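Local structure of pantothenate kinase (Coxiella burnetii, 3TQC) at residues L33-S38 against I58-S63; V101-S106 against V233-Q238; V111-L116 against N124-T129; K242-R247 against K279-E284. The protein phosphorylates pantothenate with ATP to give 4'-phosphopantothenate, the first step in the synthesis of coenzyme A. All blocks are in the same frame, centred on the assembly; numbering follows the deposited sequence.

How the interactions relate
Interactions 2 and 3 hold the two ends of helix 105-116 to the central sheet: interaction 2 joins its N-terminal P-loop to strand 229-234, and interaction 3 lays its C-terminal half on outermost strand 125-129. Interactions 1, 2 and 3 are partly buried. Interaction 4 is a surface contact between helices, adjoining interaction 2 through Trp243 and Trp282, and both reach ADP. Interaction 1 lies about 22 Å from interaction 2, centre to centre, but touches interaction 3 where Tyr59 and Ser63 meet Val111, Leu115 and Leu116. All four rest mainly on apolar packing, without cross-segment hydrogen bonds; polarity enters through the phosphates in 2 and 4 and through Lys113 in 3.

Interaction 1: residues L33-S38 against I58-S63; sequences LTLTES and IYLPLS
Leu60, on the kinked long helix 52-84, inserts into a short extended run, Leu33 to Leu35, that leads into helix 37-42. Its CB heads for that run, and with CG anti to the backbone N (chi1 180°) the side chain continues outward to present both methyls. CG is the first atom to touch, 3.9 Å from CD1 of Leu33. The CD1 branch of Leu60 ends on the same methyl, Leu33 CD1, at 3.8 Å, the two side chains meeting at a slant. The other branch reaches farther along the run: CD2 of Leu60 rests 3.5 Å from the carbonyl O of Leu33 and 3.9 Å from Leu35 CD2, where the leucines pass one another in opposite directions. Leu35 also packs on Leu115 and on Val55, so its side chain sits between helices 52-84 and 105-116. Thr36 occupies the N-cap position of helix 37-42. Pro61, which touches Phe83 of the second subunit, has no N-H, and the helix is kinked there. One turn on, Ser63 OG donates to Leu60 O at 2.6 Å, in the carbonyl plane on a lone pair, with a C=O...OG angle of 129°.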
# COMPACT_ATOMS: atom_id res chain seq x y z
N LEU B 33 -16.91 -18.68 19.38
CA LEU B 33 -17.38 -18.25 18.06
C LEU B 33 -18.37 -19.25 17.50
O LEU B 33 -18.00 -20.24 16.84
CB LEU B 33 -16.20 -18.04 17.10
CG LEU B 33 -15.52 -16.68 17.17
CD1 LEU B 33 -16.44 -15.61 16.64
CD2 LEU B 33 -15.11 -16.33 18.58
N THR B 34 -19.64 -18.96 17.75
CA THR B 34 -20.74 -19.83 17.35
C THR B 34 -21.70 -19.02 16.49
O THR B 34 -22.05 -17.89 16.83
CB THR B 34 -21.46 -20.39 18.59
OG1 THR B 34 -22.50 -21.28 18.17
CG2 THR B 34 -22.03 -19.27 19.46
N LEU B 35 -22.09 -19.58 15.34
CA LEU B 35 -23.07 -18.91 14.49
C LEU B 35 -24.38 -18.79 15.22
O LEU B 35 -24.82 -19.71 15.90
CB LEU B 35 -23.29 -19.65 13.17
CG LEU B 35 -22.17 -19.56 12.14
CD1 LEU B 35 -22.63 -20.32 10.92
CD2 LEU B 35 -21.81 -18.11 11.78
N THR B 36 -24.98 -17.62 15.10
CA THR B 36 -26.25 -17.33 15.75
C THR B 36 -27.37 -17.42 14.71
O THR B 36 -27.10 -17.47 13.51
CB THR B 36 -26.26 -15.90 16.32
OG1 THR B 36 -27.54 -15.63 16.91
CG2 THR B 36 -26.04 -14.90 15.23
N GLU B 37 -28.60 -17.42 15.19
CA GLU B 37 -29.75 -17.37 14.30
C GLU B 37 -29.69 -16.12 13.42
O GLU B 37 -30.00 -16.19 12.23
CB GLU B 37 -31.06 -17.40 15.09
CG GLU B 37 -32.27 -17.69 14.23
CD GLU B 37 -33.57 -17.62 15.00
OE1 GLU B 37 -33.53 -17.32 16.23
OE2 GLU B 37 -34.64 -17.86 14.39
N SER B 38 -29.29 -14.98 13.99
CA SER B 38 -29.11 -13.75 13.21
C SER B 38 -28.08 -13.93 12.08
O SER B 38 -28.33 -13.47 10.97
CB SER B 38 -28.70 -12.58 14.10
OG SER B 38 -28.36 -11.44 13.33
N ILE B 58 -14.03 -21.52 8.88
CA ILE B 58 -13.13 -20.58 8.23
C ILE B 58 -13.61 -19.14 8.32
O ILE B 58 -12.92 -18.29 8.88
CB ILE B 58 -12.92 -20.93 6.75
CG1 ILE B 58 -12.40 -22.37 6.60
CG2 ILE B 58 -11.93 -19.98 6.12
CD1 ILE B 58 -10.98 -22.54 7.08
N TYR B 59 -14.79 -18.85 7.80
CA TYR B 59 -15.23 -17.45 7.63
C TYR B 59 -15.61 -16.74 8.91
O TYR B 59 -15.36 -15.54 9.06
CB TYR B 59 -16.34 -17.37 6.57
CG TYR B 59 -15.76 -17.81 5.25
CD1 TYR B 59 -14.91 -16.99 4.55
CD2 TYR B 59 -15.99 -19.10 4.76
CE1 TYR B 59 -14.33 -17.39 3.37
CE2 TYR B 59 -15.42 -19.50 3.57
CZ TYR B 59 -14.59 -18.64 2.89
OH TYR B 59 -14.00 -19.02 1.71
N LEU B 60 -16.19 -17.47 9.86
CA LEU B 60 -16.48 -16.89 11.15
C LEU B 60 -15.20 -16.45 11.86
O LEU B 60 -15.07 -15.29 12.22
CB LEU B 60 -17.31 -17.83 12.01
CG LEU B 60 -17.67 -17.30 13.40
CD1 LEU B 60 -18.21 -15.88 13.32
CD2 LEU B 60 -18.66 -18.23 14.09
N PRO B 61 -14.22 -17.36 12.05
CA PRO B 61 -12.99 -16.87 12.68
C PRO B 61 -12.23 -15.84 11.82
O PRO B 61 -11.56 -14.96 12.37
CB PRO B 61 -12.15 -18.14 12.89
CG PRO B 61 -12.84 -19.22 12.13
CD PRO B 61 -14.27 -18.82 11.95
N LEU B 62 -12.32 -15.96 10.50
CA LEU B 62 -11.73 -14.97 9.62
C LEU B 62 -12.36 -13.62 9.94
O LEU B 62 -11.65 -12.63 10.08
CB LEU B 62 -11.90 -15.33 8.14
CG LEU B 62 -11.45 -14.26 7.14
CD1 LEU B 62 -10.06 -13.75 7.47
CD2 LEU B 62 -11.52 -14.76 5.68
N SER B 63 -13.68 -13.59 10.08
CA SER B 63 -14.35 -12.34 10.39
C SER B 63 -13.90 -11.80 11.75
O SER B 63 -13.71 -10.59 11.88
CB SER B 63 -15.87 -12.47 10.32
OG SER B 63 -16.39 -13.16 11.44

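Interaction 2: residues V101-S106 against V233-Q238; sequences VAVGKS and VDAQAQ. With ADP (adenosine-5'-diphosphate), chain D.
Val103 turns both of its methyls onto Val233, joining the P-loop, the Walker A phosphate-binding loop of the fold, to strand 229-234. Its CG1 sits between the backbone N and the carbonyl carbon (chi1 79°), which places CG2 anti to N, and the two prongs lie beside the same acceptor: Val233 O is 3.7 Å from CG1 and 3.5 Å from CG2 of Val103. In return, Val233 extends its CG1 anti to its own N, bringing that methyl within 3.8 Å of Val103 CG2. Ala235 CB adds a looser contact with the same CG2. Val103 O accepts a hydrogen bond from Lys307, itself a residue of the ADP pocket.

The rest of the loop wraps the beta-phosphate. Lys105 starts in the rarer chi1 of 70°, runs nearly extended through chi2 and chi3, then bends at chi4 (-70°), which carries NZ back to ADP O2B at 2.7 Å; the carbonyl of Ser100 holds NZ as well. Gly104 has a positive phi, a conformation suited to glycine, and lies close to the adenine N7 with no side chain between. O2B is gripped three times, by Lys105 NZ and by the amides of Gly104 and Lys105. Lys105 N stands 2.9 Å from ADP O2B. Ala102 N bonds O3B, and Ser106 N bonds O1B at 2.8 Å. The apolar Val103-Val233 contact thus backs a loop whose amides and lysine face the anion; converging N-H groups at a helix start probably stabilise the negative beta-phosphate.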
# COMPACT_ATOMS: atom_id res chain seq x y z
N VAL B 101 -11.30 -14.19 -11.83
CA VAL B 101 -12.68 -14.42 -12.18
C VAL B 101 -13.04 -15.85 -11.73
O VAL B 101 -12.27 -16.78 -11.96
CB VAL B 101 -12.92 -14.29 -13.72
CG1 VAL B 101 -14.39 -14.61 -14.09
CG2 VAL B 101 -12.49 -12.90 -14.24
N ALA B 102 -14.19 -16.01 -11.08
CA ALA B 102 -14.74 -17.31 -10.69
C ALA B 102 -14.02 -18.00 -9.53
O ALA B 102 -14.26 -19.18 -9.27
CB ALA B 102 -14.81 -18.24 -11.88
N VAL B 103 -13.15 -17.29 -8.83
CA VAL B 103 -12.42 -17.89 -7.72
C VAL B 103 -13.26 -17.83 -6.44
O VAL B 103 -13.03 -18.57 -5.49
CB VAL B 103 -11.06 -17.20 -7.52
CG1 VAL B 103 -11.22 -15.89 -6.79
CG2 VAL B 103 -10.10 -18.11 -6.77
N GLY B 104 -14.25 -16.95 -6.43
CA GLY B 104 -15.19 -16.89 -5.32
C GLY B 104 -15.13 -15.63 -4.50
O GLY B 104 -15.49 -15.64 -3.32
N LYS B 105 -14.70 -14.52 -5.07
CA LYS B 105 -14.58 -13.32 -4.25
C LYS B 105 -15.94 -12.66 -3.92
O LYS B 105 -16.15 -12.16 -2.81
CB LYS B 105 -13.52 -12.37 -4.80
CG LYS B 105 -13.81 -11.70 -6.04
CD LYS B 105 -12.52 -11.21 -6.72
CE LYS B 105 -12.82 -10.98 -8.17
NZ LYS B 105 -13.02 -12.27 -8.84
N SER B 106 -16.89 -12.73 -4.85
CA SER B 106 -18.24 -12.27 -4.58
C SER B 106 -18.90 -13.10 -3.48
O SER B 106 -19.59 -12.59 -2.61
CB SER B 106 -19.09 -12.35 -5.85
OG SER B 106 -20.42 -12.66 -5.53
N VAL B 233 -8.02 -14.28 -2.86
CA VAL B 233 -8.52 -15.65 -2.94
C VAL B 233 -7.82 -16.35 -4.12
O VAL B 233 -7.84 -15.85 -5.25
CB VAL B 233 -10.05 -15.68 -3.11
CG1 VAL B 233 -10.56 -17.13 -3.17
CG2 VAL B 233 -10.70 -14.88 -1.95
N ASP B 234 -7.19 -17.49 -3.84
CA ASP B 234 -6.26 -18.14 -4.77
C ASP B 234 -6.66 -19.59 -4.97
O ASP B 234 -7.21 -20.23 -4.07
CB ASP B 234 -4.83 -18.08 -4.20
CG ASP B 234 -3.74 -18.53 -5.20
OD1 ASP B 234 -3.76 -18.15 -6.39
OD2 ASP B 234 -2.82 -19.26 -4.76
N ALA B 235 -6.38 -20.11 -6.14
CA ALA B 235 -6.57 -21.52 -6.40
C ALA B 235 -5.84 -21.83 -7.69
O ALA B 235 -5.48 -20.91 -8.43
CB ALA B 235 -8.05 -21.87 -6.51
N GLN B 236 -5.60 -23.11 -7.94
CA GLN B 236 -4.96 -23.51 -9.18
C GLN B 236 -5.81 -23.03 -10.35
O GLN B 236 -7.03 -23.06 -10.28
CB GLN B 236 -4.75 -25.02 -9.25
CG GLN B 236 -3.64 -25.53 -8.32
CD GLN B 236 -2.93 -26.77 -8.87
OE1 GLN B 236 -2.79 -27.79 -8.18
NE2 GLN B 236 -2.48 -26.69 -10.13
N ALA B 237 -5.14 -22.53 -11.39
CA ALA B 237 -5.79 -22.12 -12.64
C ALA B 237 -6.74 -23.19 -13.20
O ALA B 237 -7.86 -22.86 -13.58
CB ALA B 237 -4.72 -21.73 -13.69
N GLN B 238 -6.31 -24.45 -13.25
CA GLN B 238 -7.17 -25.53 -13.77
C GLN B 238 -8.45 -25.64 -12.94
O GLN B 238 -9.53 -25.91 -13.46
CB GLN B 238 -6.49 -26.90 -13.75
CG GLN B 238 -5.12 -27.01 -14.42
CD GLN B 238 -5.19 -27.09 -15.93
OE1 GLN B 238 -5.28 -26.07 -16.62
NE2 GLN B 238 -5.14 -28.31 -16.47
PB ADP D . -16.08 -14.34 -8.35
O1B ADP D . -16.94 -13.39 -7.58
O2B ADP D . -14.63 -14.30 -7.94
O3B ADP D . -16.26 -14.30 -9.85
PA ADP D . -17.98 -16.17 -7.30
O1A ADP D . -17.92 -15.62 -5.89
O2A ADP D . -19.09 -15.80 -8.23
O3A ADP D . -16.58 -15.83 -8.02
O5' ADP D . -17.94 -17.75 -7.22
C5' ADP D . -17.53 -18.52 -8.34
C4' ADP D . -18.29 -19.84 -8.34
O4' ADP D . -17.83 -20.68 -7.28
C3' ADP D . -19.77 -19.65 -8.10
O3' ADP D . -20.48 -20.61 -8.88
C2' ADP D . -19.97 -19.88 -6.62
O2' ADP D . -21.24 -20.46 -6.36
C1' ADP D . -18.86 -20.85 -6.29
N9 ADP D . -18.25 -20.63 -4.96
C8 ADP D . -17.57 -19.54 -4.58
N7 ADP D . -17.12 -19.67 -3.31
C5 ADP D . -17.52 -20.87 -2.89
C6 ADP D . -17.35 -21.61 -1.64
N6 ADP D . -16.66 -21.03 -0.62
N1 ADP D . -17.90 -22.84 -1.57
C2 ADP D . -18.58 -23.39 -2.60
N3 ADP D . -18.77 -22.75 -3.78
C4 ADP D . -18.26 -21.51 -3.96

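Interaction 3: residues V111-L116 against N124-T129; sequences VLKALL and NVEVIT
The carboxylate of Glu126 and the peptide carbonyl of Val125 are the flat groups that Lys113 approaches; no ring takes part. Methylene CE of Lys113 lies 3.5 Å from Val125 O. More loosely, Lys113 CE is 4.3 Å from Glu126 OE1. Glu126 starts out on the far side of its strand, its CB directed away from the helix, and two successive bends (chi1 -61°, chi2 -74°) fold the carboxylate back toward the lysine.

The contact belongs to the beta-alpha-beta unit of the P-loop kinase fold: helix 105-116 packs nearly antiparallel on strand 125-129, the outermost strand of the main sheet, with axes 8.0 Å apart at an angle of 167°. Lys113 leaves the helix with CG anti to its N and reaches across the strand, its chain extended until the last torsion. CB and CD each come within 3.8 Å of Val127 CG2, the two side chains crossing at a slant, so one methyl supports the inner half of the lysine chain. Two residues earlier on the strand, Val125 sets its CG1 3.9 Å from Lys113 CA, while CG2 touches the last turn of the helix at Leu116 CB, 4.2 Å away. On the same sheet face, Leu112 rests on Ile201 of the adjoining strand.

Lysine methylenes therefore do the apolar packing beside two valines, while the ammonium is carried on past Val125 O. NZ stands 5.1 Å from OE1 of Glu126, too far for direct contact, and any attraction between these charges would be long-range.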
# COMPACT_ATOMS: atom_id res chain seq x y z
N VAL B 111 -20.25 -13.33 2.43
CA VAL B 111 -20.18 -14.07 3.67
C VAL B 111 -19.58 -13.18 4.77
O VAL B 111 -20.12 -13.10 5.88
CB VAL B 111 -19.36 -15.33 3.55
CG1 VAL B 111 -19.08 -15.93 4.94
CG2 VAL B 111 -20.09 -16.31 2.65
N LEU B 112 -18.48 -12.51 4.42
CA LEU B 112 -17.81 -11.59 5.33
C LEU B 112 -18.68 -10.39 5.67
O LEU B 112 -18.61 -9.90 6.79
CB LEU B 112 -16.46 -11.14 4.79
CG LEU B 112 -15.34 -12.20 4.81
CD1 LEU B 112 -14.01 -11.56 4.43
CD2 LEU B 112 -15.24 -12.89 6.16
N LYS B 113 -19.50 -9.92 4.73
CA LYS B 113 -20.39 -8.80 4.99
C LYS B 113 -21.39 -9.18 6.07
O LYS B 113 -21.57 -8.43 7.02
CB LYS B 113 -21.13 -8.33 3.73
CG LYS B 113 -22.33 -7.37 3.98
CD LYS B 113 -23.04 -7.06 2.65
CE LYS B 113 -24.20 -6.04 2.77
NZ LYS B 113 -25.07 -6.32 3.95
N ALA B 114 -22.01 -10.35 5.93
CA ALA B 114 -22.92 -10.84 6.95
C ALA B 114 -22.23 -11.04 8.29
O ALA B 114 -22.74 -10.60 9.30
CB ALA B 114 -23.59 -12.13 6.50
N LEU B 115 -21.06 -11.68 8.30
CA LEU B 115 -20.37 -12.01 9.54
C LEU B 115 -19.73 -10.81 10.21
O LEU B 115 -19.85 -10.66 11.42
CB LEU B 115 -19.28 -13.06 9.29
CG LEU B 115 -19.79 -14.46 8.93
CD1 LEU B 115 -18.60 -15.41 8.68
CD2 LEU B 115 -20.67 -14.99 10.01
N LEU B 116 -19.06 -9.95 9.45
CA LEU B 116 -18.46 -8.77 10.04
C LEU B 116 -19.49 -7.88 10.73
O LEU B 116 -19.17 -7.21 11.70
CB LEU B 116 -17.67 -7.97 9.02
CG LEU B 116 -16.32 -8.60 8.63
CD1 LEU B 116 -15.69 -7.86 7.48
CD2 LEU B 116 -15.40 -8.60 9.82
N ASN B 124 -22.30 -1.88 10.48
CA ASN B 124 -22.63 -1.37 9.15
C ASN B 124 -21.56 -1.74 8.15
O ASN B 124 -20.47 -1.18 8.16
CB ASN B 124 -22.86 0.14 9.20
CG ASN B 124 -24.08 0.50 10.00
OD1 ASN B 124 -25.07 -0.21 9.97
ND2 ASN B 124 -24.01 1.61 10.74
N VAL B 125 -21.88 -2.72 7.31
CA VAL B 125 -20.89 -3.26 6.40
C VAL B 125 -21.41 -3.25 4.99
O VAL B 125 -22.51 -3.74 4.75
CB VAL B 125 -20.49 -4.68 6.82
CG1 VAL B 125 -19.27 -5.16 6.00
CG2 VAL B 125 -20.17 -4.69 8.31
N GLU B 126 -20.63 -2.69 4.08
CA GLU B 126 -21.03 -2.58 2.67
C GLU B 126 -20.06 -3.24 1.74
O GLU B 126 -18.87 -3.28 2.01
CB GLU B 126 -21.17 -1.12 2.24
CG GLU B 126 -22.20 -0.38 3.02
CD GLU B 126 -23.62 -0.74 2.65
OE1 GLU B 126 -23.88 -1.79 2.01
OE2 GLU B 126 -24.51 0.04 3.02
N VAL B 127 -20.58 -3.75 0.63
CA VAL B 127 -19.74 -4.36 -0.38
C VAL B 127 -19.78 -3.52 -1.64
O VAL B 127 -20.87 -3.15 -2.12
CB VAL B 127 -20.20 -5.79 -0.66
CG1 VAL B 127 -19.50 -6.35 -1.92
CG2 VAL B 127 -19.92 -6.66 0.55
N ILE B 128 -18.59 -3.18 -2.14
CA ILE B 128 -18.43 -2.53 -3.43
C ILE B 128 -17.77 -3.51 -4.37
O ILE B 128 -16.67 -3.96 -4.10
CB ILE B 128 -17.50 -1.29 -3.39
CG1 ILE B 128 -18.01 -0.23 -2.45
CG2 ILE B 128 -17.34 -0.70 -4.80
CD1 ILE B 128 -19.43 0.02 -2.65
N THR B 129 -18.44 -3.83 -5.48
CA THR B 129 -17.81 -4.65 -6.51
C THR B 129 -17.23 -3.70 -7.52
O THR B 129 -17.85 -2.72 -7.93
CB THR B 129 -18.77 -5.68 -7.19
OG1 THR B 129 -18.07 -6.34 -8.26
CG2 THR B 129 -20.00 -5.03 -7.76

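Interaction 4: residues K242-R247 against K279-E284; sequences KWYIDR and KHVWNE. With ADP (adenosine-5'-diphosphate), chain D.
Helix 237-253, which brings Arg247 to the ADP pocket, packs through Tyr244 and Ile245 on helix 271-294, running roughly antiparallel to it with an axis angle of 140° and a closest approach of 9.7 Å. Tyr244 sends its ring across the gap, CG anti to the backbone N (chi1 178°), and its OH ends 3.3 Å from CG1 of Val281, the two side chains crossing almost at a right angle. Nearer its root, Tyr244 CB lies 4.0 Å from CE3 of Trp282; here the side chains run past each other in opposite directions. Trp282 continues toward the P-loop and touches Ser100. One residue on, Ile245 places CD1 3.9 Å from Lys279 CA, on the helix backbone rather than on the lysine tip.

Away from ADP, Lys242 NZ and Asp246 OD2 form a salt bridge along helix 237-253, one turn apart. Arg247 bends at chi3, which turns its guanidinium edge to the phosphates: NH1 donates to ADP O3B at 2.8 Å, close to the guanidinium plane, and weakly to O2A at 3.1 Å. One nitrogen thereby spans the beta- and alpha-phosphates and probably offsets part of their charge, so apolar packing fixes one side of the helix and charge pairing with the phosphates engages Arg247 on another.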
# COMPACT_ATOMS: atom_id res chain seq x y z
N LYS B 242 -12.50 -24.89 -14.06
CA LYS B 242 -13.67 -25.72 -13.82
C LYS B 242 -14.79 -24.95 -13.13
O LYS B 242 -15.95 -25.08 -13.50
CB LYS B 242 -13.32 -26.97 -13.01
CG LYS B 242 -14.52 -27.88 -12.79
CD LYS B 242 -14.12 -29.32 -12.48
CE LYS B 242 -15.22 -30.02 -11.70
NZ LYS B 242 -16.54 -29.86 -12.36
N TRP B 243 -14.45 -24.12 -12.15
CA TRP B 243 -15.49 -23.37 -11.46
C TRP B 243 -16.13 -22.40 -12.43
O TRP B 243 -17.34 -22.17 -12.41
CB TRP B 243 -14.94 -22.58 -10.29
CG TRP B 243 -14.38 -23.42 -9.20
CD1 TRP B 243 -14.69 -24.72 -8.92
CD2 TRP B 243 -13.44 -23.00 -8.21
NE1 TRP B 243 -13.98 -25.14 -7.83
CE2 TRP B 243 -13.20 -24.10 -7.37
CE3 TRP B 243 -12.75 -21.81 -7.96
CZ2 TRP B 243 -12.32 -24.05 -6.30
CZ3 TRP B 243 -11.87 -21.75 -6.90
CH2 TRP B 243 -11.66 -22.86 -6.08
N TYR B 244 -15.30 -21.82 -13.27
CA TYR B 244 -15.79 -20.90 -14.28
C TYR B 244 -16.70 -21.64 -15.25
O TYR B 244 -17.83 -21.20 -15.49
CB TYR B 244 -14.63 -20.25 -15.02
CG TYR B 244 -15.13 -19.34 -16.09
CD1 TYR B 244 -15.47 -18.03 -15.79
CD2 TYR B 244 -15.32 -19.79 -17.38
CE1 TYR B 244 -15.96 -17.19 -16.77
CE2 TYR B 244 -15.81 -18.97 -18.36
CZ TYR B 244 -16.13 -17.67 -18.05
OH TYR B 244 -16.63 -16.84 -19.02
N ILE B 245 -16.24 -22.76 -15.80
CA ILE B 245 -17.03 -23.48 -16.78
C ILE B 245 -18.34 -23.95 -16.18
O ILE B 245 -19.38 -23.86 -16.82
CB ILE B 245 -16.25 -24.65 -17.43
CG1 ILE B 245 -15.12 -24.10 -18.32
CG2 ILE B 245 -17.17 -25.52 -18.28
CD1 ILE B 245 -14.07 -25.14 -18.67
N ASP B 246 -18.32 -24.44 -14.95
CA ASP B 246 -19.56 -24.83 -14.30
C ASP B 246 -20.49 -23.65 -14.09
O ASP B 246 -21.68 -23.75 -14.33
CB ASP B 246 -19.28 -25.53 -12.96
CG ASP B 246 -18.71 -26.92 -13.14
OD1 ASP B 246 -18.65 -27.40 -14.29
OD2 ASP B 246 -18.33 -27.53 -12.11
N ARG B 247 -19.96 -22.52 -13.66
CA ARG B 247 -20.81 -21.34 -13.45
C ARG B 247 -21.55 -20.92 -14.73
O ARG B 247 -22.74 -20.63 -14.70
CB ARG B 247 -20.02 -20.18 -12.88
CG ARG B 247 -20.89 -19.06 -12.31
CD ARG B 247 -20.05 -17.98 -11.72
NE ARG B 247 -19.23 -17.28 -12.71
CZ ARG B 247 -18.36 -16.32 -12.43
NH1 ARG B 247 -18.18 -15.92 -11.17
NH2 ARG B 247 -17.67 -15.74 -13.39
N LYS B 279 -14.61 -22.85 -22.04
CA LYS B 279 -13.20 -23.19 -21.93
C LYS B 279 -12.37 -22.19 -22.72
O LYS B 279 -11.32 -21.74 -22.24
CB LYS B 279 -12.98 -24.61 -22.46
CG LYS B 279 -11.59 -25.17 -22.27
CD LYS B 279 -11.54 -26.60 -22.79
CE LYS B 279 -10.15 -27.18 -22.72
NZ LYS B 279 -9.58 -27.03 -21.35
N HIS B 280 -12.85 -21.84 -23.91
CA HIS B 280 -12.19 -20.89 -24.79
C HIS B 280 -12.08 -19.52 -24.14
O HIS B 280 -11.00 -18.94 -24.11
CB HIS B 280 -12.95 -20.76 -26.12
CG HIS B 280 -12.61 -19.52 -26.88
ND1 HIS B 280 -11.55 -19.46 -27.76
CD2 HIS B 280 -13.17 -18.29 -26.87
CE1 HIS B 280 -11.48 -18.24 -28.27
NE2 HIS B 280 -12.45 -17.51 -27.75
N VAL B 281 -13.21 -19.02 -23.64
CA VAL B 281 -13.25 -17.69 -23.00
C VAL B 281 -12.28 -17.64 -21.82
O VAL B 281 -11.49 -16.70 -21.70
CB VAL B 281 -14.68 -17.33 -22.54
CG1 VAL B 281 -14.67 -16.15 -21.58
CG2 VAL B 281 -15.57 -17.04 -23.74
N TRP B 282 -12.33 -18.66 -20.97
CA TRP B 282 -11.37 -18.81 -19.89
C TRP B 282 -9.93 -18.76 -20.40
O TRP B 282 -9.13 -17.96 -19.94
CB TRP B 282 -11.58 -20.13 -19.15
CG TRP B 282 -10.50 -20.39 -18.20
CD1 TRP B 282 -9.44 -21.22 -18.37
CD2 TRP B 282 -10.32 -19.77 -16.91
NE1 TRP B 282 -8.61 -21.17 -17.28
CE2 TRP B 282 -9.14 -20.29 -16.36
CE3 TRP B 282 -11.06 -18.84 -16.17
CZ2 TRP B 282 -8.66 -19.91 -15.09
CZ3 TRP B 282 -10.58 -18.45 -14.90
CH2 TRP B 282 -9.39 -18.99 -14.39
N ASN B 283 -9.62 -19.61 -21.39
CA ASN B 283 -8.25 -19.74 -21.85
C ASN B 283 -7.72 -18.48 -22.52
O ASN B 283 -6.58 -18.11 -22.30
CB ASN B 283 -8.10 -20.93 -22.80
CG ASN B 283 -7.87 -22.25 -22.07
OD1 ASN B 283 -7.22 -22.29 -21.02
ND2 ASN B 283 -8.36 -23.33 -22.64
N GLU B 284 -8.55 -17.82 -23.32
CA GLU B 284 -8.09 -16.67 -24.12
C GLU B 284 -8.34 -15.32 -23.45
O GLU B 284 -7.69 -14.33 -23.78
CB GLU B 284 -8.75 -16.68 -25.50
CG GLU B 284 -8.46 -17.94 -26.33
CD GLU B 284 -6.97 -18.15 -26.64
OE1 GLU B 284 -6.23 -17.16 -26.82
OE2 GLU B 284 -6.55 -19.33 -26.70
PB ADP D . -16.08 -14.34 -8.35
O1B ADP D . -16.94 -13.39 -7.58
O2B ADP D . -14.63 -14.30 -7.94
O3B ADP D . -16.26 -14.30 -9.85
PA ADP D . -17.98 -16.17 -7.30
O1A ADP D . -17.92 -15.62 -5.89
O2A ADP D . -19.09 -15.80 -8.23
O3A ADP D . -16.58 -15.83 -8.02
O5' ADP D . -17.94 -17.75 -7.22
C5' ADP D . -17.53 -18.52 -8.34
C4' ADP D . -18.29 -19.84 -8.34
O4' ADP D . -17.83 -20.68 -7.28
C3' ADP D . -19.77 -19.65 -8.10
O3' ADP D . -20.48 -20.61 -8.88
C2' ADP D . -19.97 -19.88 -6.62
O2' ADP D . -21.24 -20.46 -6.36
C1' ADP D . -18.86 -20.85 -6.29
N9 ADP D . -18.25 -20.63 -4.96
C8 ADP D . -17.57 -19.54 -4.58
N7 ADP D . -17.12 -19.67 -3.31
C5 ADP D . -17.52 -20.87 -2.89
C6 ADP D . -17.35 -21.61 -1.64
N6 ADP D . -16.66 -21.03 -0.62
N1 ADP D . -17.90 -22.84 -1.57
C2 ADP D . -18.58 -23.39 -2.60
N3 ADP D . -18.77 -22.75 -3.78
C4 ADP D . -18.26 -21.51 -3.96